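Local coordinates for Alpha/beta hydrolase fold protein (Ochrobactrum, PDB 4G9E) that acts as an N-acyl homoserine lactonase, hydrolysing the lactone ring of acyl homoserine lactone signals, at residues N215-P220 / V242-G247; N4-E9 / V17-G22; Y80-T85 / I112-E117; A130-G135 / N199-V204; L121-T126 / L209-V214. One frame throughout, in Å; residues are numbered along the deposited sequence.

Interaction 1: residues N215-P220 / V242-G247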
# COMPACT_ATOMS: atom_id res chain seq x y z
N ASN A 215 8.21 8.50 -3.93
CA ASN A 215 7.16 8.78 -4.92
C ASN A 215 7.74 9.04 -6.29
O ASN A 215 8.89 9.47 -6.42
CB ASN A 215 6.33 9.99 -4.52
CG ASN A 215 5.34 9.66 -3.44
OD1 ASN A 215 4.33 9.02 -3.70
ND2 ASN A 215 5.64 10.07 -2.22
N GLY A 216 6.93 8.81 -7.31
CA GLY A 216 7.27 9.25 -8.66
C GLY A 216 7.07 10.74 -8.83
O GLY A 216 6.09 11.31 -8.34
N ARG A 217 7.99 11.39 -9.53
CA ARG A 217 7.95 12.83 -9.73
C ARG A 217 6.67 13.27 -10.43
O ARG A 217 6.15 14.36 -10.18
CB ARG A 217 9.17 13.30 -10.53
CG ARG A 217 9.17 14.79 -10.85
CD ARG A 217 10.55 15.27 -11.31
NE ARG A 217 11.52 15.21 -10.22
CZ ARG A 217 11.57 16.09 -9.22
NH1 ARG A 217 10.72 17.10 -9.18
NH2 ARG A 217 12.48 15.96 -8.26
N ASP A 218 6.17 12.42 -11.32
CA ASP A 218 5.00 12.75 -12.13
C ASP A 218 3.72 12.19 -11.52
O ASP A 218 2.74 11.94 -12.21
CB ASP A 218 5.21 12.26 -13.56
CG ASP A 218 6.46 12.83 -14.17
OD1 ASP A 218 6.74 14.03 -13.94
OD2 ASP A 218 7.19 12.08 -14.84
N GLU A 219 3.73 12.01 -10.20
CA GLU A 219 2.54 11.61 -9.45
C GLU A 219 1.30 12.36 -9.90
O GLU A 219 1.25 13.58 -9.79
CB GLU A 219 2.76 11.89 -7.96
CG GLU A 219 2.87 10.66 -7.10
CD GLU A 219 1.57 9.87 -7.03
OE1 GLU A 219 1.62 8.72 -6.53
OE2 GLU A 219 0.52 10.37 -7.47
N PRO A 220 0.29 11.63 -10.41
CA PRO A 220 -0.96 12.29 -10.83
C PRO A 220 -1.98 12.44 -9.71
O PRO A 220 -2.96 13.17 -9.90
CB PRO A 220 -1.50 11.32 -11.89
CG PRO A 220 -1.01 9.99 -11.45
CD PRO A 220 0.34 10.22 -10.83
N VAL A 242 12.07 11.24 -4.40
CA VAL A 242 11.33 11.41 -5.64
C VAL A 242 12.10 10.76 -6.79
O VAL A 242 13.30 11.01 -6.96
CB VAL A 242 11.07 12.90 -5.93
CG1 VAL A 242 10.39 13.09 -7.26
CG2 VAL A 242 10.24 13.52 -4.80
N ILE A 243 11.41 9.93 -7.55
CA ILE A 243 11.98 9.22 -8.69
C ILE A 243 11.51 9.84 -10.00
O ILE A 243 10.32 9.93 -10.25
CB ILE A 243 11.58 7.73 -8.65
CG1 ILE A 243 12.17 7.06 -7.40
CG2 ILE A 243 12.02 7.03 -9.93
CD1 ILE A 243 11.63 5.67 -7.14
N ASP A 244 12.45 10.28 -10.83
CA ASP A 244 12.10 10.85 -12.12
C ASP A 244 11.49 9.79 -13.04
O ASP A 244 11.78 8.61 -12.89
CB ASP A 244 13.34 11.43 -12.81
CG ASP A 244 13.95 12.61 -12.07
OD1 ASP A 244 13.32 13.12 -11.12
OD2 ASP A 244 15.05 13.04 -12.47
N ASN A 245 10.67 10.23 -13.98
CA ASN A 245 10.13 9.33 -15.01
C ASN A 245 9.31 8.22 -14.41
O ASN A 245 9.34 7.07 -14.87
CB ASN A 245 11.26 8.73 -15.85
CG ASN A 245 12.18 9.78 -16.41
OD1 ASN A 245 13.40 9.67 -16.30
ND2 ASN A 245 11.60 10.81 -17.00
N ALA A 246 8.57 8.56 -13.37
CA ALA A 246 7.62 7.64 -12.77
C ALA A 246 6.46 8.43 -12.21
O ALA A 246 6.62 9.61 -11.88
CB ALA A 246 8.28 6.84 -11.66
N GLY A 247 5.31 7.79 -12.12
CA GLY A 247 4.13 8.43 -11.56
C GLY A 247 3.69 7.77 -10.27
O GLY A 247 4.41 7.77 -9.27
O HOH W 1 4.48 7.62 -6.25
O HOH W 2 14.08 13.53 -8.28
O HOH W 3 9.80 12.98 -14.11

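Interaction 2: residues N4-E9 / V17-G22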
# COMPACT_ATOMS: atom_id res chain seq x y z
N ASN A 4 5.00 -18.73 -4.16
CA ASN A 4 4.05 -19.61 -3.51
C ASN A 4 2.75 -18.90 -3.20
O ASN A 4 2.73 -17.90 -2.48
CB ASN A 4 4.68 -20.22 -2.26
CG ASN A 4 5.78 -21.21 -2.59
OD1 ASN A 4 5.60 -22.10 -3.43
ND2 ASN A 4 6.94 -21.05 -1.96
N TYR A 5 1.68 -19.41 -3.79
CA TYR A 5 0.35 -18.86 -3.62
C TYR A 5 -0.45 -19.74 -2.68
O TYR A 5 -0.43 -20.97 -2.80
CB TYR A 5 -0.36 -18.80 -4.97
CG TYR A 5 -1.80 -18.35 -4.88
CD1 TYR A 5 -2.15 -17.02 -5.04
CD2 TYR A 5 -2.82 -19.27 -4.63
CE1 TYR A 5 -3.46 -16.60 -4.96
CE2 TYR A 5 -4.14 -18.86 -4.54
CZ TYR A 5 -4.45 -17.53 -4.71
OH TYR A 5 -5.76 -17.11 -4.62
N HIS A 6 -1.14 -19.13 -1.73
CA HIS A 6 -2.04 -19.89 -0.88
C HIS A 6 -3.12 -18.98 -0.31
O HIS A 6 -3.01 -17.76 -0.39
CB HIS A 6 -1.27 -20.66 0.20
CG HIS A 6 -0.55 -19.79 1.18
ND1 HIS A 6 0.53 -19.01 0.85
CD2 HIS A 6 -0.75 -19.60 2.51
CE1 HIS A 6 0.96 -18.37 1.92
NE2 HIS A 6 0.20 -18.71 2.94
N GLU A 7 -4.18 -19.57 0.22
CA GLU A 7 -5.31 -18.80 0.72
C GLU A 7 -5.53 -19.04 2.20
O GLU A 7 -5.36 -20.15 2.70
CB GLU A 7 -6.57 -19.13 -0.09
CG GLU A 7 -6.43 -18.71 -1.55
CD GLU A 7 -7.49 -19.29 -2.45
OE1 GLU A 7 -8.26 -20.17 -2.00
OE2 GLU A 7 -7.54 -18.87 -3.62
N LEU A 8 -5.88 -17.97 2.90
CA LEU A 8 -6.14 -18.02 4.33
C LEU A 8 -7.62 -17.78 4.61
O LEU A 8 -8.22 -16.87 4.05
CB LEU A 8 -5.34 -16.95 5.06
CG LEU A 8 -3.82 -17.02 4.99
CD1 LEU A 8 -3.20 -15.82 5.69
CD2 LEU A 8 -3.32 -18.33 5.59
N GLU A 9 -8.19 -18.60 5.49
CA GLU A 9 -9.53 -18.34 5.98
C GLU A 9 -9.44 -17.40 7.17
O GLU A 9 -8.98 -17.79 8.24
CB GLU A 9 -10.23 -19.65 6.37
CG GLU A 9 -10.56 -20.56 5.19
CD GLU A 9 -11.61 -19.97 4.26
OE1 GLU A 9 -12.26 -18.97 4.65
OE2 GLU A 9 -11.79 -20.50 3.15
N VAL A 17 -2.75 -14.99 -0.70
CA VAL A 17 -1.42 -14.57 -0.29
C VAL A 17 -0.37 -15.11 -1.26
O VAL A 17 -0.37 -16.30 -1.57
CB VAL A 17 -1.07 -15.09 1.13
CG1 VAL A 17 0.32 -14.64 1.54
CG2 VAL A 17 -2.11 -14.63 2.14
N ARG A 18 0.51 -14.23 -1.74
CA ARG A 18 1.65 -14.63 -2.56
C ARG A 18 2.90 -14.42 -1.73
O ARG A 18 3.04 -13.39 -1.10
CB ARG A 18 1.75 -13.75 -3.80
CG ARG A 18 0.57 -13.85 -4.72
CD ARG A 18 0.54 -12.70 -5.70
NE ARG A 18 -0.76 -12.63 -6.34
CZ ARG A 18 -1.83 -12.08 -5.78
NH1 ARG A 18 -1.76 -11.54 -4.57
NH2 ARG A 18 -2.99 -12.07 -6.43
N GLU A 19 3.80 -15.39 -1.76
CA GLU A 19 5.06 -15.25 -1.05
C GLU A 19 6.22 -15.67 -1.94
O GLU A 19 6.16 -16.68 -2.64
CB GLU A 19 5.10 -16.12 0.21
CG GLU A 19 4.03 -15.78 1.22
CD GLU A 19 4.16 -16.58 2.50
OE1 GLU A 19 5.28 -16.66 3.05
OE2 GLU A 19 3.14 -17.14 2.97
N SER A 20 7.30 -14.89 -1.89
CA SER A 20 8.54 -15.32 -2.52
C SER A 20 9.24 -16.33 -1.61
O SER A 20 8.84 -16.55 -0.47
CB SER A 20 9.45 -14.12 -2.77
OG SER A 20 10.03 -13.66 -1.56
N GLU A 21 10.30 -16.95 -2.13
CA GLU A 21 11.05 -17.95 -1.37
C GLU A 21 12.31 -17.38 -0.73
O GLU A 21 13.17 -18.12 -0.28
CB GLU A 21 11.36 -19.17 -2.23
CG GLU A 21 10.11 -19.95 -2.62
CD GLU A 21 10.39 -21.21 -3.41
OE1 GLU A 21 11.33 -21.20 -4.23
OE2 GLU A 21 9.66 -22.20 -3.21
N GLY A 22 12.41 -16.05 -0.65
CA GLY A 22 13.54 -15.42 0.00
C GLY A 22 13.70 -15.87 1.44
O GLY A 22 12.72 -16.04 2.17
O HOH W 4 7.38 -19.06 -0.00

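Interaction 3: residues Y80-T85 / I112-E117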
# COMPACT_ATOMS: atom_id res chain seq x y z
N TYR A 80 -9.01 -2.71 6.81
CA TYR A 80 -7.97 -3.39 6.06
C TYR A 80 -6.73 -3.61 6.93
O TYR A 80 -6.06 -4.65 6.83
CB TYR A 80 -7.58 -2.58 4.84
CG TYR A 80 -8.61 -2.50 3.72
CD1 TYR A 80 -9.23 -3.63 3.21
CD2 TYR A 80 -8.91 -1.27 3.15
CE1 TYR A 80 -10.14 -3.53 2.15
CE2 TYR A 80 -9.81 -1.16 2.10
CZ TYR A 80 -10.41 -2.29 1.60
OH TYR A 80 -11.29 -2.18 0.56
N ALA A 81 -6.41 -2.64 7.78
CA ALA A 81 -5.28 -2.80 8.69
C ALA A 81 -5.53 -3.94 9.66
O ALA A 81 -4.62 -4.72 9.96
CB ALA A 81 -5.00 -1.51 9.42
N ASP A 82 -6.76 -4.06 10.16
CA ASP A 82 -7.12 -5.20 11.00
C ASP A 82 -6.92 -6.49 10.22
O ASP A 82 -6.32 -7.44 10.72
CB ASP A 82 -8.57 -5.09 11.49
CG ASP A 82 -8.71 -4.19 12.69
OD1 ASP A 82 -7.79 -4.19 13.53
OD2 ASP A 82 -9.73 -3.48 12.80
N ALA A 83 -7.42 -6.53 8.99
CA ALA A 83 -7.32 -7.74 8.18
C ALA A 83 -5.86 -8.14 7.94
O ALA A 83 -5.50 -9.31 8.06
CB ALA A 83 -8.05 -7.56 6.85
N MET A 84 -5.02 -7.17 7.60
CA MET A 84 -3.62 -7.49 7.35
C MET A 84 -2.90 -7.92 8.62
O MET A 84 -2.02 -8.76 8.59
CB MET A 84 -2.91 -6.30 6.69
CG MET A 84 -3.39 -5.99 5.28
SD MET A 84 -3.26 -7.36 4.09
CE MET A 84 -4.90 -8.05 4.17
N THR A 85 -3.29 -7.34 9.75
CA THR A 85 -2.70 -7.74 11.02
C THR A 85 -3.09 -9.19 11.33
O THR A 85 -2.26 -9.97 11.80
CB THR A 85 -3.11 -6.78 12.16
OG1 THR A 85 -2.67 -5.45 11.85
CG2 THR A 85 -2.44 -7.21 13.46
N ILE A 112 0.35 0.76 12.23
CA ILE A 112 1.38 1.09 13.21
C ILE A 112 0.90 0.76 14.62
O ILE A 112 1.64 0.17 15.41
CB ILE A 112 1.85 2.55 13.08
CG1 ILE A 112 2.58 2.76 11.74
CG2 ILE A 112 2.75 2.95 14.25
CD1 ILE A 112 2.89 4.20 11.43
N ALA A 113 -0.34 1.11 14.94
CA ALA A 113 -0.87 0.86 16.28
C ALA A 113 -1.19 -0.61 16.53
O ALA A 113 -1.25 -1.05 17.68
CB ALA A 113 -2.11 1.69 16.49
N ARG A 114 -1.44 -1.36 15.47
CA ARG A 114 -1.93 -2.73 15.55
C ARG A 114 -0.84 -3.79 15.45
O ARG A 114 -1.07 -4.94 15.81
CB ARG A 114 -2.95 -2.97 14.43
CG ARG A 114 -4.20 -2.11 14.57
CD ARG A 114 -5.11 -2.24 13.35
NE ARG A 114 -6.41 -1.65 13.63
CZ ARG A 114 -6.69 -0.36 13.54
NH1 ARG A 114 -5.78 0.51 13.11
NH2 ARG A 114 -7.91 0.08 13.86
N TYR A 115 0.32 -3.39 14.93
CA TYR A 115 1.39 -4.30 14.54
C TYR A 115 2.68 -3.73 15.11
O TYR A 115 3.50 -3.17 14.38
CB TYR A 115 1.41 -4.40 13.01
CG TYR A 115 2.27 -5.50 12.44
CD1 TYR A 115 1.96 -6.84 12.63
CD2 TYR A 115 3.39 -5.21 11.67
CE1 TYR A 115 2.74 -7.86 12.10
CE2 TYR A 115 4.18 -6.22 11.13
CZ TYR A 115 3.85 -7.53 11.34
OH TYR A 115 4.64 -8.52 10.80
N PRO A 116 2.84 -3.85 16.43
CA PRO A 116 3.82 -3.06 17.19
C PRO A 116 5.28 -3.40 16.90
O PRO A 116 6.14 -2.57 17.18
CB PRO A 116 3.47 -3.39 18.65
CG PRO A 116 2.81 -4.72 18.58
CD PRO A 116 2.00 -4.67 17.32
N GLU A 117 5.55 -4.57 16.36
CA GLU A 117 6.94 -4.95 16.08
C GLU A 117 7.35 -4.68 14.61
O GLU A 117 8.44 -5.08 14.18
CB GLU A 117 7.20 -6.39 16.48
CG GLU A 117 7.20 -6.62 17.99
CD GLU A 117 8.47 -6.07 18.73
OE1 GLU A 117 9.41 -5.49 18.10
OE2 GLU A 117 8.52 -6.20 19.99
O HOH W 5 -9.71 -1.88 15.02

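Interaction 4: residues A130-G135 / N199-V204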
# COMPACT_ATOMS: atom_id res chain seq x y z
N ALA A 130 -4.86 14.32 7.73
CA ALA A 130 -6.04 14.33 8.58
C ALA A 130 -7.24 14.46 7.64
O ALA A 130 -7.09 14.87 6.49
CB ALA A 130 -5.98 15.50 9.53
N ARG A 131 -8.43 14.13 8.13
CA ARG A 131 -9.58 14.11 7.24
C ARG A 131 -9.81 15.45 6.55
O ARG A 131 -10.23 15.49 5.39
CB ARG A 131 -10.84 13.65 7.98
CG ARG A 131 -11.36 14.64 9.00
CD ARG A 131 -12.61 14.13 9.67
NE ARG A 131 -13.31 15.22 10.33
CZ ARG A 131 -14.53 15.12 10.83
NH1 ARG A 131 -15.18 13.97 10.76
NH2 ARG A 131 -15.10 16.17 11.40
N GLU A 132 -9.52 16.56 7.23
CA GLU A 132 -9.77 17.87 6.64
C GLU A 132 -8.72 18.28 5.60
O GLU A 132 -8.86 19.31 4.94
CB GLU A 132 -9.90 18.95 7.72
CG GLU A 132 -8.62 19.33 8.44
CD GLU A 132 -8.24 18.39 9.57
OE1 GLU A 132 -8.95 17.39 9.82
OE2 GLU A 132 -7.20 18.67 10.21
N GLU A 133 -7.68 17.46 5.44
CA GLU A 133 -6.56 17.77 4.56
C GLU A 133 -6.59 16.99 3.27
O GLU A 133 -5.65 17.06 2.48
CB GLU A 133 -5.24 17.49 5.28
CG GLU A 133 -5.00 18.38 6.47
CD GLU A 133 -3.80 17.97 7.30
OE1 GLU A 133 -3.39 16.79 7.23
OE2 GLU A 133 -3.29 18.83 8.04
N VAL A 134 -7.65 16.22 3.04
CA VAL A 134 -7.70 15.38 1.85
C VAL A 134 -7.53 16.19 0.56
O VAL A 134 -6.78 15.80 -0.34
CB VAL A 134 -8.99 14.52 1.82
CG1 VAL A 134 -9.11 13.78 0.50
CG2 VAL A 134 -8.99 13.54 2.99
N GLY A 135 -8.19 17.35 0.49
CA GLY A 135 -8.06 18.21 -0.67
C GLY A 135 -6.66 18.77 -0.87
O GLY A 135 -6.25 19.03 -1.99
N ASN A 199 -6.21 9.53 13.12
CA ASN A 199 -5.74 10.69 12.38
C ASN A 199 -4.32 10.42 11.88
O ASN A 199 -3.38 10.29 12.67
CB ASN A 199 -5.79 11.91 13.30
CG ASN A 199 -5.31 13.18 12.63
OD1 ASN A 199 -4.33 13.18 11.89
ND2 ASN A 199 -6.01 14.28 12.90
N GLN A 200 -4.17 10.30 10.56
CA GLN A 200 -2.90 9.84 9.99
C GLN A 200 -1.78 10.87 10.08
O GLN A 200 -0.61 10.52 10.15
CB GLN A 200 -3.12 9.40 8.55
CG GLN A 200 -3.97 8.14 8.49
CD GLN A 200 -4.40 7.78 7.09
OE1 GLN A 200 -3.79 8.22 6.12
NE2 GLN A 200 -5.45 6.98 6.98
N ARG A 201 -2.15 12.14 10.06
CA ARG A 201 -1.17 13.19 10.25
C ARG A 201 -0.51 13.04 11.62
O ARG A 201 0.72 13.06 11.74
CB ARG A 201 -1.82 14.57 10.13
CG ARG A 201 -0.88 15.71 10.41
CD ARG A 201 -1.66 17.00 10.55
NE ARG A 201 -2.58 16.90 11.68
CZ ARG A 201 -3.77 17.48 11.73
NH1 ARG A 201 -4.19 18.21 10.71
NH2 ARG A 201 -4.54 17.32 12.80
N ASP A 202 -1.33 12.88 12.65
CA ASP A 202 -0.80 12.75 14.00
C ASP A 202 -0.05 11.43 14.17
O ASP A 202 1.00 11.40 14.82
CB ASP A 202 -1.91 12.86 15.04
CG ASP A 202 -2.58 14.23 15.04
OD1 ASP A 202 -2.03 15.17 14.43
OD2 ASP A 202 -3.65 14.36 15.66
N ILE A 203 -0.56 10.35 13.59
CA ILE A 203 0.11 9.06 13.72
C ILE A 203 1.53 9.12 13.18
O ILE A 203 2.46 8.68 13.85
CB ILE A 203 -0.67 7.94 13.03
CG1 ILE A 203 -1.93 7.62 13.83
CG2 ILE A 203 0.18 6.69 12.91
CD1 ILE A 203 -2.95 6.81 13.05
N VAL A 204 1.72 9.66 11.98
CA VAL A 204 3.07 9.64 11.41
C VAL A 204 4.00 10.63 12.12
O VAL A 204 5.20 10.38 12.20
CB VAL A 204 3.11 9.82 9.87
CG1 VAL A 204 2.30 8.73 9.18
CG2 VAL A 204 2.71 11.22 9.44
O HOH W 6 -7.22 17.54 12.77

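Interaction 5: residues L121-T126 / L209-V214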
# COMPACT_ATOMS: atom_id res chain seq x y z
N LEU A 121 8.13 1.27 7.90
CA LEU A 121 7.03 1.44 6.96
C LEU A 121 7.49 2.33 5.83
O LEU A 121 7.96 3.44 6.08
CB LEU A 121 5.85 2.12 7.67
CG LEU A 121 4.68 2.56 6.79
CD1 LEU A 121 4.00 1.36 6.17
CD2 LEU A 121 3.68 3.37 7.62
N MET A 122 7.36 1.85 4.59
CA MET A 122 7.59 2.69 3.41
C MET A 122 6.25 2.95 2.75
O MET A 122 5.48 2.01 2.53
CB MET A 122 8.55 2.03 2.42
CG MET A 122 8.75 2.87 1.15
SD MET A 122 9.90 2.16 -0.05
CE MET A 122 11.45 2.49 0.79
N ILE A 123 5.98 4.22 2.44
CA ILE A 123 4.73 4.60 1.79
C ILE A 123 5.01 5.31 0.46
O ILE A 123 5.84 6.22 0.38
CB ILE A 123 3.83 5.46 2.71
CG1 ILE A 123 4.55 6.73 3.19
CG2 ILE A 123 3.36 4.62 3.90
CD1 ILE A 123 3.66 7.69 3.98
N THR A 124 4.30 4.84 -0.57
CA THR A 124 4.44 5.34 -1.92
C THR A 124 3.05 5.62 -2.46
O THR A 124 2.17 4.75 -2.39
CB THR A 124 5.12 4.27 -2.80
OG1 THR A 124 6.49 4.13 -2.41
CG2 THR A 124 5.04 4.61 -4.29
N GLY A 125 2.84 6.82 -2.97
CA GLY A 125 1.52 7.21 -3.46
C GLY A 125 0.55 7.57 -2.35
O GLY A 125 -0.66 7.55 -2.57
N THR A 126 1.08 7.94 -1.19
CA THR A 126 0.30 8.13 0.03
C THR A 126 0.69 9.43 0.73
O THR A 126 1.79 9.53 1.26
CB THR A 126 0.61 6.99 1.02
OG1 THR A 126 0.36 5.73 0.40
CG2 THR A 126 -0.21 7.12 2.30
N LEU A 209 8.98 4.46 14.71
CA LEU A 209 9.62 3.57 13.74
C LEU A 209 10.04 4.35 12.49
O LEU A 209 9.50 5.41 12.19
CB LEU A 209 8.72 2.39 13.36
CG LEU A 209 7.76 2.55 12.18
CD1 LEU A 209 7.08 1.23 11.84
CD2 LEU A 209 6.72 3.63 12.47
N PRO A 210 11.03 3.82 11.76
CA PRO A 210 11.41 4.50 10.52
C PRO A 210 10.26 4.49 9.52
O PRO A 210 9.68 3.44 9.24
CB PRO A 210 12.57 3.65 9.99
CG PRO A 210 13.07 2.89 11.17
CD PRO A 210 11.86 2.63 12.01
N ILE A 211 9.97 5.66 8.96
CA ILE A 211 9.02 5.77 7.87
C ILE A 211 9.74 6.33 6.66
O ILE A 211 10.34 7.41 6.73
CB ILE A 211 7.78 6.63 8.22
CG1 ILE A 211 7.00 5.98 9.37
CG2 ILE A 211 6.91 6.80 6.99
CD1 ILE A 211 5.82 6.80 9.88
N ALA A 212 9.70 5.58 5.56
CA ALA A 212 10.29 6.00 4.30
C ALA A 212 9.20 6.47 3.37
O ALA A 212 8.11 5.89 3.33
CB ALA A 212 11.05 4.85 3.67
N VAL A 213 9.50 7.50 2.60
CA VAL A 213 8.54 8.09 1.68
C VAL A 213 9.21 8.15 0.31
O VAL A 213 10.24 8.80 0.15
CB VAL A 213 8.12 9.50 2.12
CG1 VAL A 213 7.14 10.11 1.13
CG2 VAL A 213 7.52 9.47 3.52
N VAL A 214 8.63 7.45 -0.67
CA VAL A 214 9.20 7.37 -2.02
C VAL A 214 8.07 7.53 -3.03
O VAL A 214 7.08 6.79 -2.98
CB VAL A 214 9.88 6.01 -2.25
CG1 VAL A 214 10.40 5.90 -3.68
CG2 VAL A 214 11.01 5.77 -1.24

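Interaction 1: residues N215-P220 / V242-G247
In R217, chi1 near 177° sends the chain past its own carbonyl carbon, and the bend at chi3 (-68°) lays the guanidinium across V242 and takes NE to D244. V242 CG1 lies over one face of the guanidinium, offset toward the rim, and also touches R217 CB at 3.5 Å. The salt bridge R217 NE–D244 OD1 is 2.9 Å long. D244 OD1 lies in the guanidinium plane, but the two flat groups are turned 67° apart. Water 2 joins the same edge, accepting from R217 NH2 and donating to D244 OD1 and V242 O. The segments form the C-terminal end of the parallel pair 211-216 and 241-243, in the beta-alpha-beta unit at the edge of the alpha/beta hydrolase sheet. I243 N donates to N215 O at 2.8 Å, and R217 N to I243 O at 2.8 Å. A type I turn then runs from G216 to E219, and D218 N donates to A246 O at 2.9 Å. G216 CA makes a CA-H...O contact with G247 O at 3.3 Å. The turn presents E219, whose OE1 bonds H248 ND1, consistent with a Ser-His-Glu triad that includes S102. E219 OE2 accepts from F221 N and V222 N.

Interaction 2: residues N4-E9 / V17-G22
V17 packs tightly between H6 and L8. Its CB lies over one face of the H6 ring, 4.2 Å from the ring centroid, in a CH-pi contact. With CG1 anti to the backbone N (chi1 -179°), V17 turns CG2 toward L8, where it meets L8 CD1 at 3.9 Å. V87 and Q90 of helix 77-91 also touch L8, and L91 of that helix touches H6. The backbones hold this part firmly. H6 N donates to V17 O at 2.9 Å, and V17 N returns a bond to H6 O at 2.8 Å. Strands 4-10 and 13-19 form an antiparallel beta hairpin at the edge of the mixed sheet, and 4-10 is the outermost strand on that side. N4 and E19 form the next hydrogen-bonded pair, with N4 N–E19 O at 2.8 Å. The other face is looser: Y5 CD1 only approaches R18 CG, at 4.2 Å, and the R18 guanidinium goes on to D58. The solvent side lies at N4 and E21. There N4 ND2 donates to E21 OE2 at 3.2 Å, on the anti side of the carboxylate, and the two flat groups are 59° apart. Water 4 accepts from N4 ND2 and donates to S20 O. With an alanine in place of N4, E21 OE2 and water 4 would probably lose their shared amide partner, and the E21 carboxylate would be freer to turn.

Interaction 3: residues Y80-T85 / I112-E117
R114 meets D82 at the NE edge of its guanidinium, while water 5 lies in the plane at the same edge, beside NH2. D82 OD1 is tilted somewhat from that plane, and NE reaches it from above the carboxylate plane, 58° out of it. The two flat groups stand 77° apart, and only OD1 comes within bonding distance of the guanidinium. The contact belongs to the alpha/beta hydrolase fold. It joins helix 77-91 to the loop between helix 103-111 and strand 120-124. The salt bridge D82 OD1–R114 NE is 2.9 Å long, with a rather bent N-H...O angle of 138°. The bond holds for one of the two D82 conformers and is doubtful for the other. Water 5 links the same pair, donating to D82 OD2 and accepting from R114 NH2. The R114 chain is extended from CG to NE, which carries its CD past A81 CB at 4.0 Å. R114 NH1 turns back to E110 O of helix 103-111. T85 crosses R114 at about a right angle. Its OG1 lies 3.6 Å from R114 CB, and its CG2 lies 3.5 Å from R114 O. Y115 CB lies 4.4 Å from T85 OG1, and the Y115 OH is bonded to I93 O and A96 N. The T85 hydroxyl donates to A81 O at 2.8 Å, and T85 N reaches that same oxygen from the opposite face of its plane.

Interaction 4: residues A130-G135 / N199-V204
A surface salt-bridge network centred on R201 joins E132 and E133 to the start of helix 200-206. R201 NH1 donates twice, to E133 OE2 at 2.9 Å and to E132 OE2 at 3.1 Å. E133 OE2 lies in the guanidinium plane, yet NH1 meets it from 69° above the carboxylate plane. E132 OE2 is instead met on its syn side. Water 6 accepts from R201 NH2 and donates to E132 OE2. The chi3 bend of R201 (62°) swings the guanidinium over A130, whose CB lies over one face, 3.5 Å from NH1. The two segments lie near the ends of the helical insertion between strands 120-124 and 211-216, the place where alpha/beta hydrolases commonly carry a cap. The other oxygen of E133 is also held: A130 N donates to E133 OE1 at 2.9 Å. D202 completes the network: R201 NE donates to D202 OD1 at 3.3 Å, and that oxygen lies in the guanidinium plane. N199 is the N-cap of helix 200-206, its OD1 accepting from D202 N at 3.1 Å. The N199 amide also lies against A130, with ND2 3.6 Å from A130 CB.

Interaction 5: residues L121-T126 / L209-V214
Two neighbouring parallel strands of the central alpha/beta hydrolase sheet, 120-124 and 211-216, meet here, with L121, M122 and I123 set opposite I211, A212 and V213. Backbone bonds alternate along the pair. A212 N donates to L121 O at 2.8 Å, I123 N to A212 O at 2.8 Å, and V214 N to I123 O at 3.2 Å. On one face M122 bends at chi3 (-74°), which folds its methyl back over the neighbouring strand. CE then touches A212 CB at 3.7 Å and V214 CG2 at 3.9 Å. On the other face I123 and V213 lie side by side, with I123 CG1 4.1 Å from V213 CG2. T124 adds a side-chain bond at the end of the pair. Its OG1 is anti to the carbonyl carbon (chi1 -70°) and donates to V214 O at 2.8 Å. A valine in its place would probably leave V214 O without this donor, and the strand ends less firmly joined just before G125. Strand 97-101 flanks 120-124 on its other side, where M122 bonds V98 and G100 through the backbone. F265 of helix 255-270 packs on M122 and A212. I109 of helix 103-111 packs on L121, on the opposite face of the sheet.

How the interactions relate
Interactions 1 and 5 share strand 211-216 and touch directly: N215 OD1 probably accepts a hydrogen bond from G125 N at 2.8 Å, and E219 OE1 lies 3.4 Å from G125 CA. Both approach the bound N-butanoyl-L-homoserine, the E219 side chain and G125 each lying about 7 Å from the ligand. Interactions 3 and 4 are more distant. In interaction 3 the side chain of A81 is about 13 Å from the bound N-butanoyl-L-homoserine. In interaction 4 the side chain of E133 is about 12 Å from the bound N-butanoyl-L-homoserine. I112 connects interactions 3, 4 and 5, its CD1 packing 4.0 Å from both I203 CG2 and L121 CD2. Interaction 2 lies toward the other edge of the sheet, its centre 30 Å from that of interaction 1.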